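Local coordinates for protein FdhC (Acinetobacter nosocomialis, PDB 5KTC) that is a sugar N-acyltransferase of the GNAT superfamily that transfers a 3-hydroxybutanoyl group from its coenzyme A thioester to the amino group of dTDP-3-amino-3,6-dideoxy-D-galactose, at residues Q127-V132 and Y159-K164. Sequence-based numbering, arbitrary orientation.
With FUH ([[(2~{R},3~{S},5~{R})-5-[5-methyl-2,4-bis(oxidanylidene)pyrimidin-1-yl]-3-oxidanyl-oxolan-2-yl]methoxy-oxidanyl-phosphoryl] [(2~{R},3~{R},4~{S},5~{R},6~{R})-6-methyl-3,5-bis(oxidanyl)-4-[[(3~{R})-3-oxidanylbutanoyl]amino]oxan-2-yl] hydrogen phosphate), chain C.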
loop_
_atom_site.group_PDB
_atom_site.type_symbol
_atom_site.label_atom_id
_atom_site.label_comp_id
_atom_site.label_asym_id
_atom_site.label_seq_id
_atom_site.Cartn_x
_atom_site.Cartn_y
_atom_site.Cartn_z
ATOM N N GLN A 127 4.607 6.891 12.851
ATOM C CA GLN A 127 5.584 6.931 11.750
ATOM C C GLN A 127 5.412 5.735 10.828
ATOM O O GLN A 127 5.046 4.672 11.298
ATOM C CB GLN A 127 7.007 6.707 12.295
ATOM C CG GLN A 127 7.682 7.780 13.073
ATOM C CD GLN A 127 9.218 7.731 12.805
ATOM O OE1 GLN A 127 9.895 6.631 12.724
ATOM N NE2 GLN A 127 9.773 8.926 12.615
ATOM N N SER A 128 5.808 5.897 9.553
ATOM C CA SER A 128 5.761 4.785 8.624
ATOM C C SER A 128 7.181 4.613 8.133
ATOM O O SER A 128 7.845 5.588 7.937
ATOM C CB SER A 128 4.838 5.064 7.465
ATOM O OG SER A 128 4.715 3.867 6.747
ATOM N N HIS A 129 7.632 3.369 8.016
ATOM C CA HIS A 129 8.949 3.068 7.429
ATOM C C HIS A 129 8.740 2.215 6.195
ATOM O O HIS A 129 7.890 1.365 6.175
ATOM C CB HIS A 129 9.808 2.274 8.417
ATOM C CG HIS A 129 10.083 2.981 9.709
ATOM N ND1 HIS A 129 10.754 2.352 10.735
ATOM C CD2 HIS A 129 9.758 4.226 10.178
ATOM C CE1 HIS A 129 10.871 3.195 11.754
ATOM N NE2 HIS A 129 10.275 4.327 11.450
ATOM N N PHE A 130 9.559 2.428 5.151
ATOM C CA PHE A 130 9.588 1.492 4.018
ATOM C C PHE A 130 10.888 1.670 3.224
ATOM O O PHE A 130 11.646 2.613 3.435
ATOM C CB PHE A 130 8.371 1.697 3.079
ATOM C CG PHE A 130 8.232 3.096 2.592
ATOM C CD1 PHE A 130 7.528 4.024 3.333
ATOM C CD2 PHE A 130 8.862 3.526 1.393
ATOM C CE1 PHE A 130 7.403 5.344 2.879
ATOM C CE2 PHE A 130 8.746 4.840 0.944
ATOM C CZ PHE A 130 8.008 5.740 1.689
ATOM N N GLU A 131 11.116 0.756 2.281
ATOM C CA GLU A 131 12.285 0.824 1.419
ATOM C C GLU A 131 11.922 0.578 -0.042
ATOM O O GLU A 131 10.886 -0.014 -0.326
ATOM C CB GLU A 131 13.322 -0.194 1.865
ATOM C CG GLU A 131 12.944 -1.641 1.836
ATOM C CD GLU A 131 12.468 -2.238 3.126
ATOM O OE1 GLU A 131 11.681 -3.190 3.089
ATOM O OE2 GLU A 131 12.882 -1.787 4.195
ATOM N N VAL A 132 12.791 1.036 -0.948
ATOM C CA VAL A 132 12.582 0.953 -2.380
ATOM C C VAL A 132 13.927 0.601 -2.999
ATOM O O VAL A 132 14.946 1.210 -2.645
ATOM C CB VAL A 132 12.152 2.293 -2.926
ATOM C CG1 VAL A 132 11.931 2.268 -4.422
ATOM C CG2 VAL A 132 10.901 2.806 -2.194
ATOM N N TYR A 159 16.071 3.740 2.121
ATOM C CA TYR A 159 15.174 3.570 3.270
ATOM C C TYR A 159 14.510 4.905 3.539
ATOM O O TYR A 159 15.178 5.972 3.532
ATOM C CB TYR A 159 15.963 3.132 4.496
ATOM C CG TYR A 159 16.502 1.800 4.293
ATOM C CD1 TYR A 159 15.713 0.701 4.507
ATOM C CD2 TYR A 159 17.783 1.619 3.743
ATOM C CE1 TYR A 159 16.143 -0.545 4.219
ATOM C CE2 TYR A 159 18.246 0.359 3.478
ATOM C CZ TYR A 159 17.458 -0.712 3.711
ATOM O OH TYR A 159 17.822 -2.021 3.444
ATOM N N TYR A 160 13.191 4.864 3.743
ATOM C CA TYR A 160 12.418 6.071 3.924
ATOM C C TYR A 160 11.618 6.002 5.200
ATOM O O TYR A 160 11.273 4.924 5.658
ATOM C CB TYR A 160 11.417 6.243 2.757
ATOM C CG TYR A 160 12.051 6.489 1.421
ATOM C CD1 TYR A 160 12.385 5.440 0.571
ATOM C CD2 TYR A 160 12.292 7.782 0.995
ATOM C CE1 TYR A 160 13.016 5.699 -0.644
ATOM C CE2 TYR A 160 12.852 8.036 -0.236
ATOM C CZ TYR A 160 13.213 6.980 -1.045
ATOM O OH TYR A 160 13.791 7.289 -2.242
ATOM N N ILE A 161 11.231 7.176 5.674
ATOM C CA ILE A 161 10.149 7.290 6.631
ATOM C C ILE A 161 9.123 8.341 6.151
ATOM O O ILE A 161 9.422 9.276 5.409
ATOM C CB ILE A 161 10.531 7.605 8.093
ATOM C CG1 ILE A 161 10.853 9.035 8.280
ATOM C CG2 ILE A 161 11.671 6.729 8.603
ATOM C CD1 ILE A 161 11.980 9.508 7.458
ATOM N N PHE A 162 7.900 8.174 6.626
ATOM C CA PHE A 162 6.798 9.082 6.227
ATOM C C PHE A 162 6.090 9.472 7.540
ATOM O O PHE A 162 5.653 8.626 8.275
ATOM C CB PHE A 162 5.897 8.410 5.178
ATOM C CG PHE A 162 4.902 9.351 4.569
ATOM C CD1 PHE A 162 3.735 9.660 5.223
ATOM C CD2 PHE A 162 5.167 9.964 3.354
ATOM C CE1 PHE A 162 2.858 10.600 4.727
ATOM C CE2 PHE A 162 4.282 10.902 2.858
ATOM C CZ PHE A 162 3.125 11.200 3.537
ATOM N N PRO A 163 6.148 10.737 7.920
ATOM C CA PRO A 163 5.621 11.100 9.238
ATOM C C PRO A 163 4.111 11.351 9.190
ATOM O O PRO A 163 3.605 11.801 8.152
ATOM C CB PRO A 163 6.347 12.427 9.542
ATOM C CG PRO A 163 6.537 13.012 8.234
ATOM C CD PRO A 163 6.824 11.851 7.283
ATOM N N LYS A 164 3.437 11.077 10.310
ATOM C CA LYS A 164 1.987 11.316 10.472
ATOM C C LYS A 164 1.642 12.772 10.117
ATOM O O LYS A 164 0.639 13.025 9.544
ATOM C CB LYS A 164 1.545 10.979 11.903
ATOM C CG LYS A 164 0.078 11.175 12.162
ATOM C CD LYS A 164 -0.414 10.654 13.500
ATOM C CE LYS A 164 -1.938 10.620 13.483
ATOM N NZ LYS A 164 -2.444 10.371 14.867
HETATM O O1 FUH C . 6.677 -2.270 -1.615
HETATM C C1 FUH C . 7.607 -1.756 -1.003
HETATM C C2 FUH C . 7.551 -0.369 -0.454
HETATM C C3 FUH C . 6.556 0.498 -1.181
HETATM O O2 FUH C . 7.173 1.193 -2.295
HETATM C C4 FUH C . 6.017 1.571 -0.268
HETATM N N1 FUH C . 8.786 -2.447 -0.734
HETATM C C5 FUH C . 8.843 -3.902 -0.914
HETATM C C6 FUH C . 10.131 -4.326 -1.645
HETATM O O3 FUH C . 11.183 -3.843 -0.925
HETATM C C7 FUH C . 10.344 -5.822 -1.684
HETATM C C8 FUH C . 11.754 -6.260 -2.146
HETATM O O4 FUH C . 10.151 -6.392 -0.377
HETATM C C9 FUH C . 8.783 -4.579 0.443
HETATM O O5 FUH C . 7.512 -4.388 1.083
HETATM C C10 FUH C . 8.923 -6.039 0.281
HETATM O O6 FUH C . 7.815 -6.486 -0.486
HETATM P P1 FUH C . 7.453 -8.007 -0.621
HETATM O O7 FUH C . 8.266 -8.698 -1.652
HETATM O O8 FUH C . 5.973 -7.990 -1.002
HETATM O O9 FUH C . 7.402 -8.717 0.803
HETATM P P2 FUH C . 8.546 -9.361 1.718
HETATM O O10 FUH C . 8.393 -8.773 3.078
HETATM O O11 FUH C . 9.876 -9.048 1.046
HETATM O O12 FUH C . 8.097 -10.864 1.643
HETATM C C11 FUH C . 8.478 -11.775 2.679
HETATM C C12 FUH C . 8.557 -13.156 2.082
HETATM C C13 FUH C . 9.317 -13.212 0.739
HETATM O O13 FUH C . 10.046 -14.443 0.586
HETATM C C14 FUH C . 8.228 -13.240 -0.324
HETATM C C15 FUH C . 7.125 -13.967 0.406
HETATM O O14 FUH C . 7.239 -13.646 1.815
HETATM N N2 FUH C . 5.739 -13.560 0.087
HETATM C C16 FUH C . 5.286 -12.311 0.391
HETATM C C17 FUH C . 3.955 -11.969 0.142
HETATM C C18 FUH C . 3.401 -10.601 0.477
HETATM C C19 FUH C . 3.129 -12.964 -0.466
HETATM O O15 FUH C . 1.872 -12.705 -0.667
HETATM N N3 FUH C . 3.601 -14.185 -0.754
HETATM C C20 FUH C . 4.868 -14.474 -0.438
HETATM O O16 FUH C . 5.335 -15.671 -0.749
#
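Strands 127-132 and 159-163 run antiparallel side by side in the mixed sheet of the GNAT fold, with Ser128 paired to Phe162 and Phe130 to Tyr160 through two hydrogen bonds each. The shortest runs from Tyr160 N to Phe130 O, 2.7 Å, and arrives almost straight onto the carbonyl. On the face carrying these four residues, Phe130 CG sits between its backbone N and carbonyl carbon (chi1 55°), which brings the ring back over the neighbouring strand. Tyr160 CB packs onto one face of that ring, 3.5 Å from Phe130 CE2, while Phe162 CB meets its edge. The Phe130 and Tyr160 rings lie nearly parallel, planes 17° apart, but slid so far that they barely overlap; Tyr160 OH reaches on to His140 in helix 137-146. On the other face, Glu131 OE2 comes to the edge of the Tyr159 ring, 3.5 Å from Tyr159 CE1, and Ile161 CG2 touches His129 CD2. His129 NE2 donates in its ring plane to Gln127 OE1, 2.7 Å away, which helps to set the turn of the imidazole. The backbone Glu131 O accepts a hydrogen bond from the amide N1 of the acylated sugar, 3.2 Å away, and Val132 touches coenzyme A: the strand end thus serves both products, as expected of a GNAT active-site cleft.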